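Local coordinates for beta-lactamase domain protein (Burkholderia ambifaria, PDB 5I0P) that binds two zinc ions in a metallo-beta-lactamase fold and is probably a metal-dependent hydrolase, at residues L56-D61 with G65-D70; W113-G118 with W123-W128; L344-L347 with V352-H355. One frame throughout, in Å; residues are numbered along the deposited sequence.

Interaction 1: L56-D61 with G65-D70; sequences LRDEID and GWTIVD
D58 OD2 is held by two groups: the hydroxyl of T67 OG1 donates to it at 2.8 Å, on the lone pair turned away from the other oxygen, and R97 forms a salt bridge to it. With CG anti to the backbone N (chi1 -159°), the carboxylate lies on the sheet face shared with L56 and T67. OD1 accepts E59 N at 2.7 Å from above the carboxylate plane and also bonds G201 N, while R97 NE reaches T67 OG1. Beneath this cluster the antiparallel ladder holds L56 to T67 through two backbone bonds of 2.9 Å each (L56 N to T67 O, T67 N to L56 O). D58 and G65 are likewise paired, G65 N meeting D58 O at 2.7 Å. On the opposite face of the sheet, where R57 pairs with W66, R57 bends at chi2 (59°) so that its CD sits 3.8 Å from the centroid of the W66 six-membered ring, a CH-pi contact over one face; the guanidinium lies farther off, at most weakly attracted. W66 NE1 bonds L90 O. The buried carboxylate is thus compensated by arginine, hydroxyl and amide donors, which would favour its charged form in this hairpin of strands 50-60 and 63-69.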
# COMPACT_ATOMS: atom_id res chain seq x y z
N LEU A 56 -3.26 -17.06 5.08
CA LEU A 56 -2.09 -17.90 5.26
C LEU A 56 -2.38 -19.00 6.27
O LEU A 56 -2.72 -18.71 7.42
CB LEU A 56 -0.90 -17.07 5.70
CG LEU A 56 -0.57 -15.84 4.86
CD1 LEU A 56 0.71 -15.23 5.41
CD2 LEU A 56 -0.40 -16.21 3.42
N ARG A 57 -2.26 -20.25 5.85
CA ARG A 57 -2.39 -21.37 6.76
C ARG A 57 -1.33 -21.29 7.86
O ARG A 57 -0.14 -21.10 7.60
CB ARG A 57 -2.26 -22.67 5.99
CG ARG A 57 -2.53 -23.87 6.83
CD ARG A 57 -3.91 -23.80 7.40
NE ARG A 57 -4.29 -25.10 7.95
CZ ARG A 57 -3.87 -25.57 9.12
NH1 ARG A 57 -3.06 -24.83 9.87
NH2 ARG A 57 -4.26 -26.78 9.54
N ASP A 58 -1.76 -21.47 9.11
CA ASP A 58 -0.90 -21.13 10.22
C ASP A 58 -1.22 -22.01 11.43
O ASP A 58 -2.19 -22.77 11.44
CB ASP A 58 -1.01 -19.63 10.55
CG ASP A 58 0.19 -19.11 11.32
OD1 ASP A 58 1.12 -19.91 11.57
OD2 ASP A 58 0.19 -17.92 11.68
N GLU A 59 -0.37 -21.93 12.45
CA GLU A 59 -0.59 -22.61 13.72
C GLU A 59 0.14 -21.83 14.80
O GLU A 59 1.35 -21.61 14.69
CB GLU A 59 -0.11 -24.08 13.65
CG GLU A 59 -0.19 -24.80 14.98
CD GLU A 59 0.34 -26.20 14.91
OE1 GLU A 59 0.38 -26.85 15.97
OE2 GLU A 59 0.77 -26.63 13.83
N ILE A 60 -0.58 -21.40 15.84
CA ILE A 60 -0.00 -20.60 16.92
C ILE A 60 -0.34 -21.24 18.26
O ILE A 60 -1.52 -21.37 18.62
CB ILE A 60 -0.50 -19.14 16.91
CG1 ILE A 60 -0.16 -18.45 15.60
CG2 ILE A 60 0.12 -18.36 18.05
CD1 ILE A 60 -0.69 -17.07 15.55
N ASP A 61 0.69 -21.58 19.03
CA ASP A 61 0.51 -22.24 20.32
C ASP A 61 -0.26 -23.55 20.15
O ASP A 61 -1.19 -23.85 20.91
CB ASP A 61 -0.19 -21.33 21.32
CG ASP A 61 0.68 -20.22 21.78
OD1 ASP A 61 1.87 -20.50 22.04
OD2 ASP A 61 0.19 -19.07 21.85
N GLY A 65 -4.80 -22.62 12.27
CA GLY A 65 -5.70 -21.62 11.74
C GLY A 65 -5.12 -20.79 10.60
O GLY A 65 -4.29 -21.26 9.82
N TRP A 66 -5.56 -19.54 10.52
CA TRP A 66 -5.23 -18.67 9.42
C TRP A 66 -4.75 -17.33 9.94
O TRP A 66 -5.34 -16.75 10.86
CB TRP A 66 -6.46 -18.48 8.52
CG TRP A 66 -6.98 -19.82 8.03
CD1 TRP A 66 -7.92 -20.63 8.65
CD2 TRP A 66 -6.58 -20.50 6.84
NE1 TRP A 66 -8.11 -21.77 7.92
CE2 TRP A 66 -7.31 -21.72 6.80
CE3 TRP A 66 -5.68 -20.22 5.81
CZ2 TRP A 66 -7.16 -22.64 5.77
CZ3 TRP A 66 -5.54 -21.12 4.78
CH2 TRP A 66 -6.28 -22.33 4.77
N THR A 67 -3.69 -16.81 9.34
CA THR A 67 -3.31 -15.43 9.53
C THR A 67 -3.84 -14.66 8.33
O THR A 67 -3.62 -15.07 7.18
CB THR A 67 -1.81 -15.25 9.65
OG1 THR A 67 -1.40 -15.74 10.92
CG2 THR A 67 -1.47 -13.74 9.57
N ILE A 68 -4.61 -13.62 8.60
CA ILE A 68 -5.12 -12.75 7.55
C ILE A 68 -4.11 -11.67 7.27
O ILE A 68 -3.55 -11.07 8.20
CB ILE A 68 -6.48 -12.15 7.95
CG1 ILE A 68 -7.56 -13.23 7.99
CG2 ILE A 68 -6.85 -11.06 6.99
CD1 ILE A 68 -8.89 -12.71 8.49
N VAL A 69 -3.86 -11.40 6.00
CA VAL A 69 -3.10 -10.21 5.62
C VAL A 69 -4.02 -9.26 4.86
O VAL A 69 -4.34 -9.51 3.69
CB VAL A 69 -1.85 -10.55 4.81
CG1 VAL A 69 -1.07 -9.26 4.43
CG2 VAL A 69 -0.97 -11.54 5.61
N ASP A 70 -4.38 -8.16 5.52
CA ASP A 70 -5.19 -7.06 4.98
C ASP A 70 -6.67 -7.42 4.92
O ASP A 70 -7.04 -8.59 4.84
CB ASP A 70 -4.63 -6.61 3.62
CG ASP A 70 -3.30 -5.84 3.75
OD1 ASP A 70 -2.94 -5.49 4.88
OD2 ASP A 70 -2.63 -5.56 2.72

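Interaction 2: W113-G118 with W123-W128; sequences WLCEGG and WNVRLW
W123 packs tightly against the end of helix 111-115, whereas E116 and N124 meet loosely at the surface. Chi1 of 46° puts W123 CG between its backbone N and carbonyl carbon, turning NE1 to the helix. NE1 donates to L114 O at 2.9 Å, the oxygen lying close to the indole plane, and G117 N gives the same oxygen a second bond of 2.9 Å. G117, with positive phi (97°), is the C-prime residue of a Schellman motif; its CA lies 3.7 Å from the centroid of the five-membered ring of W123, over one face. F86 meets the indole edge-to-face. Alongside, V125 N bonds C115 O at 2.8 Å, and C115 SG lies 4.0 Å from L127 CB, continuing the buried side towards strand 126-130. On the solvent side the contact thins: E116 CG approaches N124 OD1 at 3.3 Å without a hydrogen bond, the carboxylate and amide planes standing 41° apart. L114 O, already bonded within the Schellman motif, thus takes the indole N-H as a second donor and C115 O is taken by V125 N, so the helix end and the chain entering the strand are held together largely through backbone oxygens.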
# COMPACT_ATOMS: atom_id res chain seq x y z
N TRP A 113 -13.30 -5.23 12.78
CA TRP A 113 -14.35 -6.22 12.53
C TRP A 113 -13.79 -7.63 12.43
O TRP A 113 -14.33 -8.57 13.02
CB TRP A 113 -15.07 -5.86 11.23
CG TRP A 113 -16.24 -6.72 10.90
CD1 TRP A 113 -17.48 -6.63 11.43
CD2 TRP A 113 -16.29 -7.74 9.90
NE1 TRP A 113 -18.31 -7.54 10.83
CE2 TRP A 113 -17.60 -8.23 9.88
CE3 TRP A 113 -15.37 -8.29 9.02
CZ2 TRP A 113 -18.00 -9.27 9.04
CZ3 TRP A 113 -15.78 -9.33 8.16
CH2 TRP A 113 -17.08 -9.79 8.18
N LEU A 114 -12.69 -7.79 11.67
CA LEU A 114 -12.04 -9.09 11.57
C LEU A 114 -11.50 -9.55 12.91
O LEU A 114 -11.77 -10.67 13.35
CB LEU A 114 -10.90 -9.05 10.56
CG LEU A 114 -11.36 -9.00 9.10
CD1 LEU A 114 -10.16 -8.92 8.19
CD2 LEU A 114 -12.23 -10.17 8.76
N CYS A 115 -10.77 -8.66 13.60
CA CYS A 115 -10.15 -9.03 14.86
C CYS A 115 -11.17 -9.54 15.84
O CYS A 115 -10.88 -10.45 16.64
CB CYS A 115 -9.47 -7.81 15.47
SG CYS A 115 -7.92 -7.53 14.76
N GLU A 116 -12.38 -9.00 15.78
CA GLU A 116 -13.41 -9.32 16.75
C GLU A 116 -14.36 -10.39 16.27
O GLU A 116 -15.39 -10.63 16.93
CB GLU A 116 -14.11 -8.04 17.15
CG GLU A 116 -13.39 -7.45 18.34
CD GLU A 116 -13.80 -6.06 18.55
OE1 GLU A 116 -14.87 -5.70 17.99
OE2 GLU A 116 -13.06 -5.31 19.23
N GLY A 117 -14.03 -11.05 15.16
CA GLY A 117 -14.73 -12.25 14.75
C GLY A 117 -15.83 -12.06 13.74
O GLY A 117 -16.62 -12.98 13.55
N GLY A 118 -15.90 -10.91 13.07
CA GLY A 118 -16.90 -10.73 12.06
C GLY A 118 -18.30 -10.66 12.66
O GLY A 118 -18.48 -10.50 13.87
N TRP A 123 -14.14 -15.24 16.79
CA TRP A 123 -12.85 -15.26 17.45
C TRP A 123 -12.57 -13.85 17.97
O TRP A 123 -13.36 -12.93 17.76
CB TRP A 123 -11.75 -15.76 16.51
CG TRP A 123 -11.84 -15.09 15.16
CD1 TRP A 123 -11.53 -13.78 14.88
CD2 TRP A 123 -12.26 -15.68 13.93
NE1 TRP A 123 -11.75 -13.52 13.55
CE2 TRP A 123 -12.20 -14.67 12.94
CE3 TRP A 123 -12.69 -16.96 13.57
CZ2 TRP A 123 -12.55 -14.91 11.60
CZ3 TRP A 123 -13.06 -17.19 12.26
CH2 TRP A 123 -12.98 -16.17 11.28
N ASN A 124 -11.46 -13.71 18.68
CA ASN A 124 -11.02 -12.40 19.17
C ASN A 124 -9.50 -12.43 19.16
O ASN A 124 -8.88 -13.01 20.06
CB ASN A 124 -11.59 -12.09 20.55
CG ASN A 124 -12.93 -11.36 20.47
OD1 ASN A 124 -12.96 -10.14 20.26
ND2 ASN A 124 -14.03 -12.09 20.62
N VAL A 125 -8.92 -11.83 18.13
CA VAL A 125 -7.51 -11.98 17.83
C VAL A 125 -6.87 -10.61 17.76
O VAL A 125 -7.54 -9.58 17.74
CB VAL A 125 -7.27 -12.74 16.52
CG1 VAL A 125 -7.94 -14.13 16.59
CG2 VAL A 125 -7.81 -11.93 15.39
N ARG A 126 -5.54 -10.62 17.73
CA ARG A 126 -4.73 -9.42 17.80
C ARG A 126 -4.36 -8.89 16.40
O ARG A 126 -4.09 -9.64 15.47
CB ARG A 126 -3.48 -9.72 18.64
CG ARG A 126 -2.46 -8.58 18.60
CD ARG A 126 -2.87 -7.39 19.50
NE ARG A 126 -2.84 -7.74 20.91
CZ ARG A 126 -3.92 -8.03 21.65
NH1 ARG A 126 -5.13 -8.00 21.13
NH2 ARG A 126 -3.78 -8.36 22.94
N LEU A 127 -4.38 -7.58 16.26
CA LEU A 127 -3.90 -6.92 15.06
C LEU A 127 -2.38 -6.80 15.07
O LEU A 127 -1.81 -6.31 16.04
CB LEU A 127 -4.52 -5.52 14.97
CG LEU A 127 -3.75 -4.58 14.05
CD1 LEU A 127 -3.99 -5.02 12.62
CD2 LEU A 127 -4.16 -3.12 14.27
N TRP A 128 -1.74 -7.21 13.97
CA TRP A 128 -0.30 -7.04 13.76
C TRP A 128 -0.05 -5.96 12.70
O TRP A 128 -0.54 -6.06 11.57
CB TRP A 128 0.36 -8.37 13.35
CG TRP A 128 0.33 -9.45 14.45
CD1 TRP A 128 -0.77 -9.87 15.14
CD2 TRP A 128 1.43 -10.24 14.94
NE1 TRP A 128 -0.43 -10.84 16.05
CE2 TRP A 128 0.92 -11.09 15.95
CE3 TRP A 128 2.80 -10.30 14.63
CZ2 TRP A 128 1.74 -11.98 16.68
CZ3 TRP A 128 3.60 -11.18 15.33
CH2 TRP A 128 3.07 -12.00 16.37

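Interaction 3: L344-L347 with V352-H355; sequences LLWL and VREH
W346 and R353 carry almost the whole contact, and cation-pi attraction is its chief polar element. R353 CZ stands 4.3 Å from the centroid of the W346 six-membered ring, over the face; the guanidinium and indole planes are 30° apart. Of the guanidinium nitrogens NH1 comes nearest, 3.7 Å from W346 CH2, while NE is 4.0 Å from W346 CZ3.

CH-pi packing accompanies it. The aliphatic part of R353 runs across the same face: CG is 3.7 Å from W346 NE1, and CD follows over the six-membered ring. The exact height of CD is doubtful, since the model brings it too close to the ring carbons. The chain bends at chi3 as modelled, a torsion as uncertain as the position of CD. W346 in turn has CG anti to its backbone N (chi1 167°), which swings the indole from the helix out to the strand.

Apolar contacts between the segments are few: V352 CA touches the indole obliquely, 4.3 Å from W346 CD1. The opposite face of the ring is covered from within the same helix by L347, whose CD2 sits 4.0 Å above the W346 ring plane, towards the rim.

No hydrogen bond crosses between the segments. R353 NE bonds instead to Y363 OH on the neighbouring strand 361-364, which helps fix the rotation of the guanidinium over the indole. This contact lies at the surface, far from the zinc ions. It joins the last helix, 333-347, to the small antiparallel pair of strands 352-355 and 361-364. A helical bundle followed by a two-stranded hairpin is consistent with a winged-helix-like C-terminal domain, with the strand pair in the place of the wing.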
# COMPACT_ATOMS: atom_id res chain seq x y z
N LEU A 344 11.08 16.53 -4.67
CA LEU A 344 12.28 15.74 -4.90
C LEU A 344 13.34 16.59 -5.60
O LEU A 344 14.50 16.64 -5.17
CB LEU A 344 11.94 14.49 -5.71
CG LEU A 344 13.00 13.46 -6.06
CD1 LEU A 344 12.29 12.16 -6.51
CD2 LEU A 344 13.99 13.92 -7.15
N LEU A 345 12.93 17.30 -6.67
CA LEU A 345 13.86 18.14 -7.41
C LEU A 345 14.34 19.28 -6.52
O LEU A 345 15.53 19.64 -6.51
CB LEU A 345 13.17 18.70 -8.67
CG LEU A 345 12.63 17.71 -9.73
CD1 LEU A 345 11.66 18.37 -10.70
CD2 LEU A 345 13.75 16.99 -10.49
N TRP A 346 13.43 19.81 -5.72
CA TRP A 346 13.80 20.89 -4.83
C TRP A 346 14.81 20.39 -3.81
O TRP A 346 15.89 20.98 -3.65
CB TRP A 346 12.54 21.46 -4.20
CG TRP A 346 12.79 22.37 -3.04
CD1 TRP A 346 13.64 23.43 -2.98
CD2 TRP A 346 12.17 22.29 -1.75
NE1 TRP A 346 13.58 24.02 -1.74
CE2 TRP A 346 12.69 23.34 -0.97
CE3 TRP A 346 11.21 21.43 -1.19
CZ2 TRP A 346 12.29 23.55 0.36
CZ3 TRP A 346 10.83 21.64 0.13
CH2 TRP A 346 11.36 22.69 0.89
N LEU A 347 14.51 19.29 -3.13
CA LEU A 347 15.44 18.84 -2.10
C LEU A 347 16.76 18.34 -2.69
O LEU A 347 17.77 18.31 -1.98
CB LEU A 347 14.78 17.78 -1.21
CG LEU A 347 13.61 18.44 -0.49
CD1 LEU A 347 12.62 17.48 0.11
CD2 LEU A 347 14.17 19.36 0.57
N VAL A 352 14.59 25.74 -6.69
CA VAL A 352 14.47 26.69 -5.59
C VAL A 352 13.00 27.05 -5.47
O VAL A 352 12.27 27.00 -6.46
CB VAL A 352 15.34 27.93 -5.86
CG1 VAL A 352 14.93 29.09 -4.98
CG2 VAL A 352 16.83 27.60 -5.67
N ARG A 353 12.55 27.34 -4.26
CA ARG A 353 11.16 27.72 -4.01
C ARG A 353 11.07 29.19 -3.69
O ARG A 353 12.03 29.80 -3.21
CB ARG A 353 10.57 26.99 -2.81
CG ARG A 353 10.42 25.58 -2.91
CD ARG A 353 10.12 25.17 -1.49
NE ARG A 353 8.75 24.76 -1.26
CZ ARG A 353 8.15 24.88 -0.09
NH1 ARG A 353 8.80 25.42 0.95
NH2 ARG A 353 6.89 24.48 0.03
N GLU A 354 9.88 29.76 -3.87
CA GLU A 354 9.67 31.15 -3.52
C GLU A 354 8.20 31.38 -3.21
O GLU A 354 7.33 30.94 -3.98
CB GLU A 354 10.14 32.08 -4.64
CG GLU A 354 10.67 33.45 -4.16
CD GLU A 354 12.11 33.41 -3.63
OE1 GLU A 354 12.38 34.11 -2.63
OE2 GLU A 354 12.98 32.71 -4.20
N HIS A 355 7.93 32.03 -2.08
CA HIS A 355 6.59 32.46 -1.73
C HIS A 355 6.28 33.77 -2.46
O HIS A 355 6.94 34.79 -2.24
CB HIS A 355 6.47 32.66 -0.22
CG HIS A 355 6.71 31.42 0.58
ND1 HIS A 355 7.93 30.78 0.63
CD2 HIS A 355 5.88 30.70 1.37
CE1 HIS A 355 7.84 29.72 1.41
NE2 HIS A 355 6.61 29.64 1.87

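How the interactions relate
From the N terminus, interaction 1 closes the short turn of the hairpin between strands 50-60 and 63-69. Interaction 2 follows, closing the loop that leads from helix 111-115 into strand 126-130, and interaction 3 closes the link from helix 333-347 to strand 352-355. The three come in series, with no nesting or crossing. Interactions 1 and 2 reach the same seven-stranded sheet of the metallo-beta-lactamase domain, their centres about 12 Å apart, and touch where I68 CD1 packs on L114 CD1 at 4.0 Å. Interaction 3 lies on the opposite side of the chain's centre, its centre about 45 Å from that of interaction 2, and ties helix 333-347 to the strand pair 352-355 and 361-364.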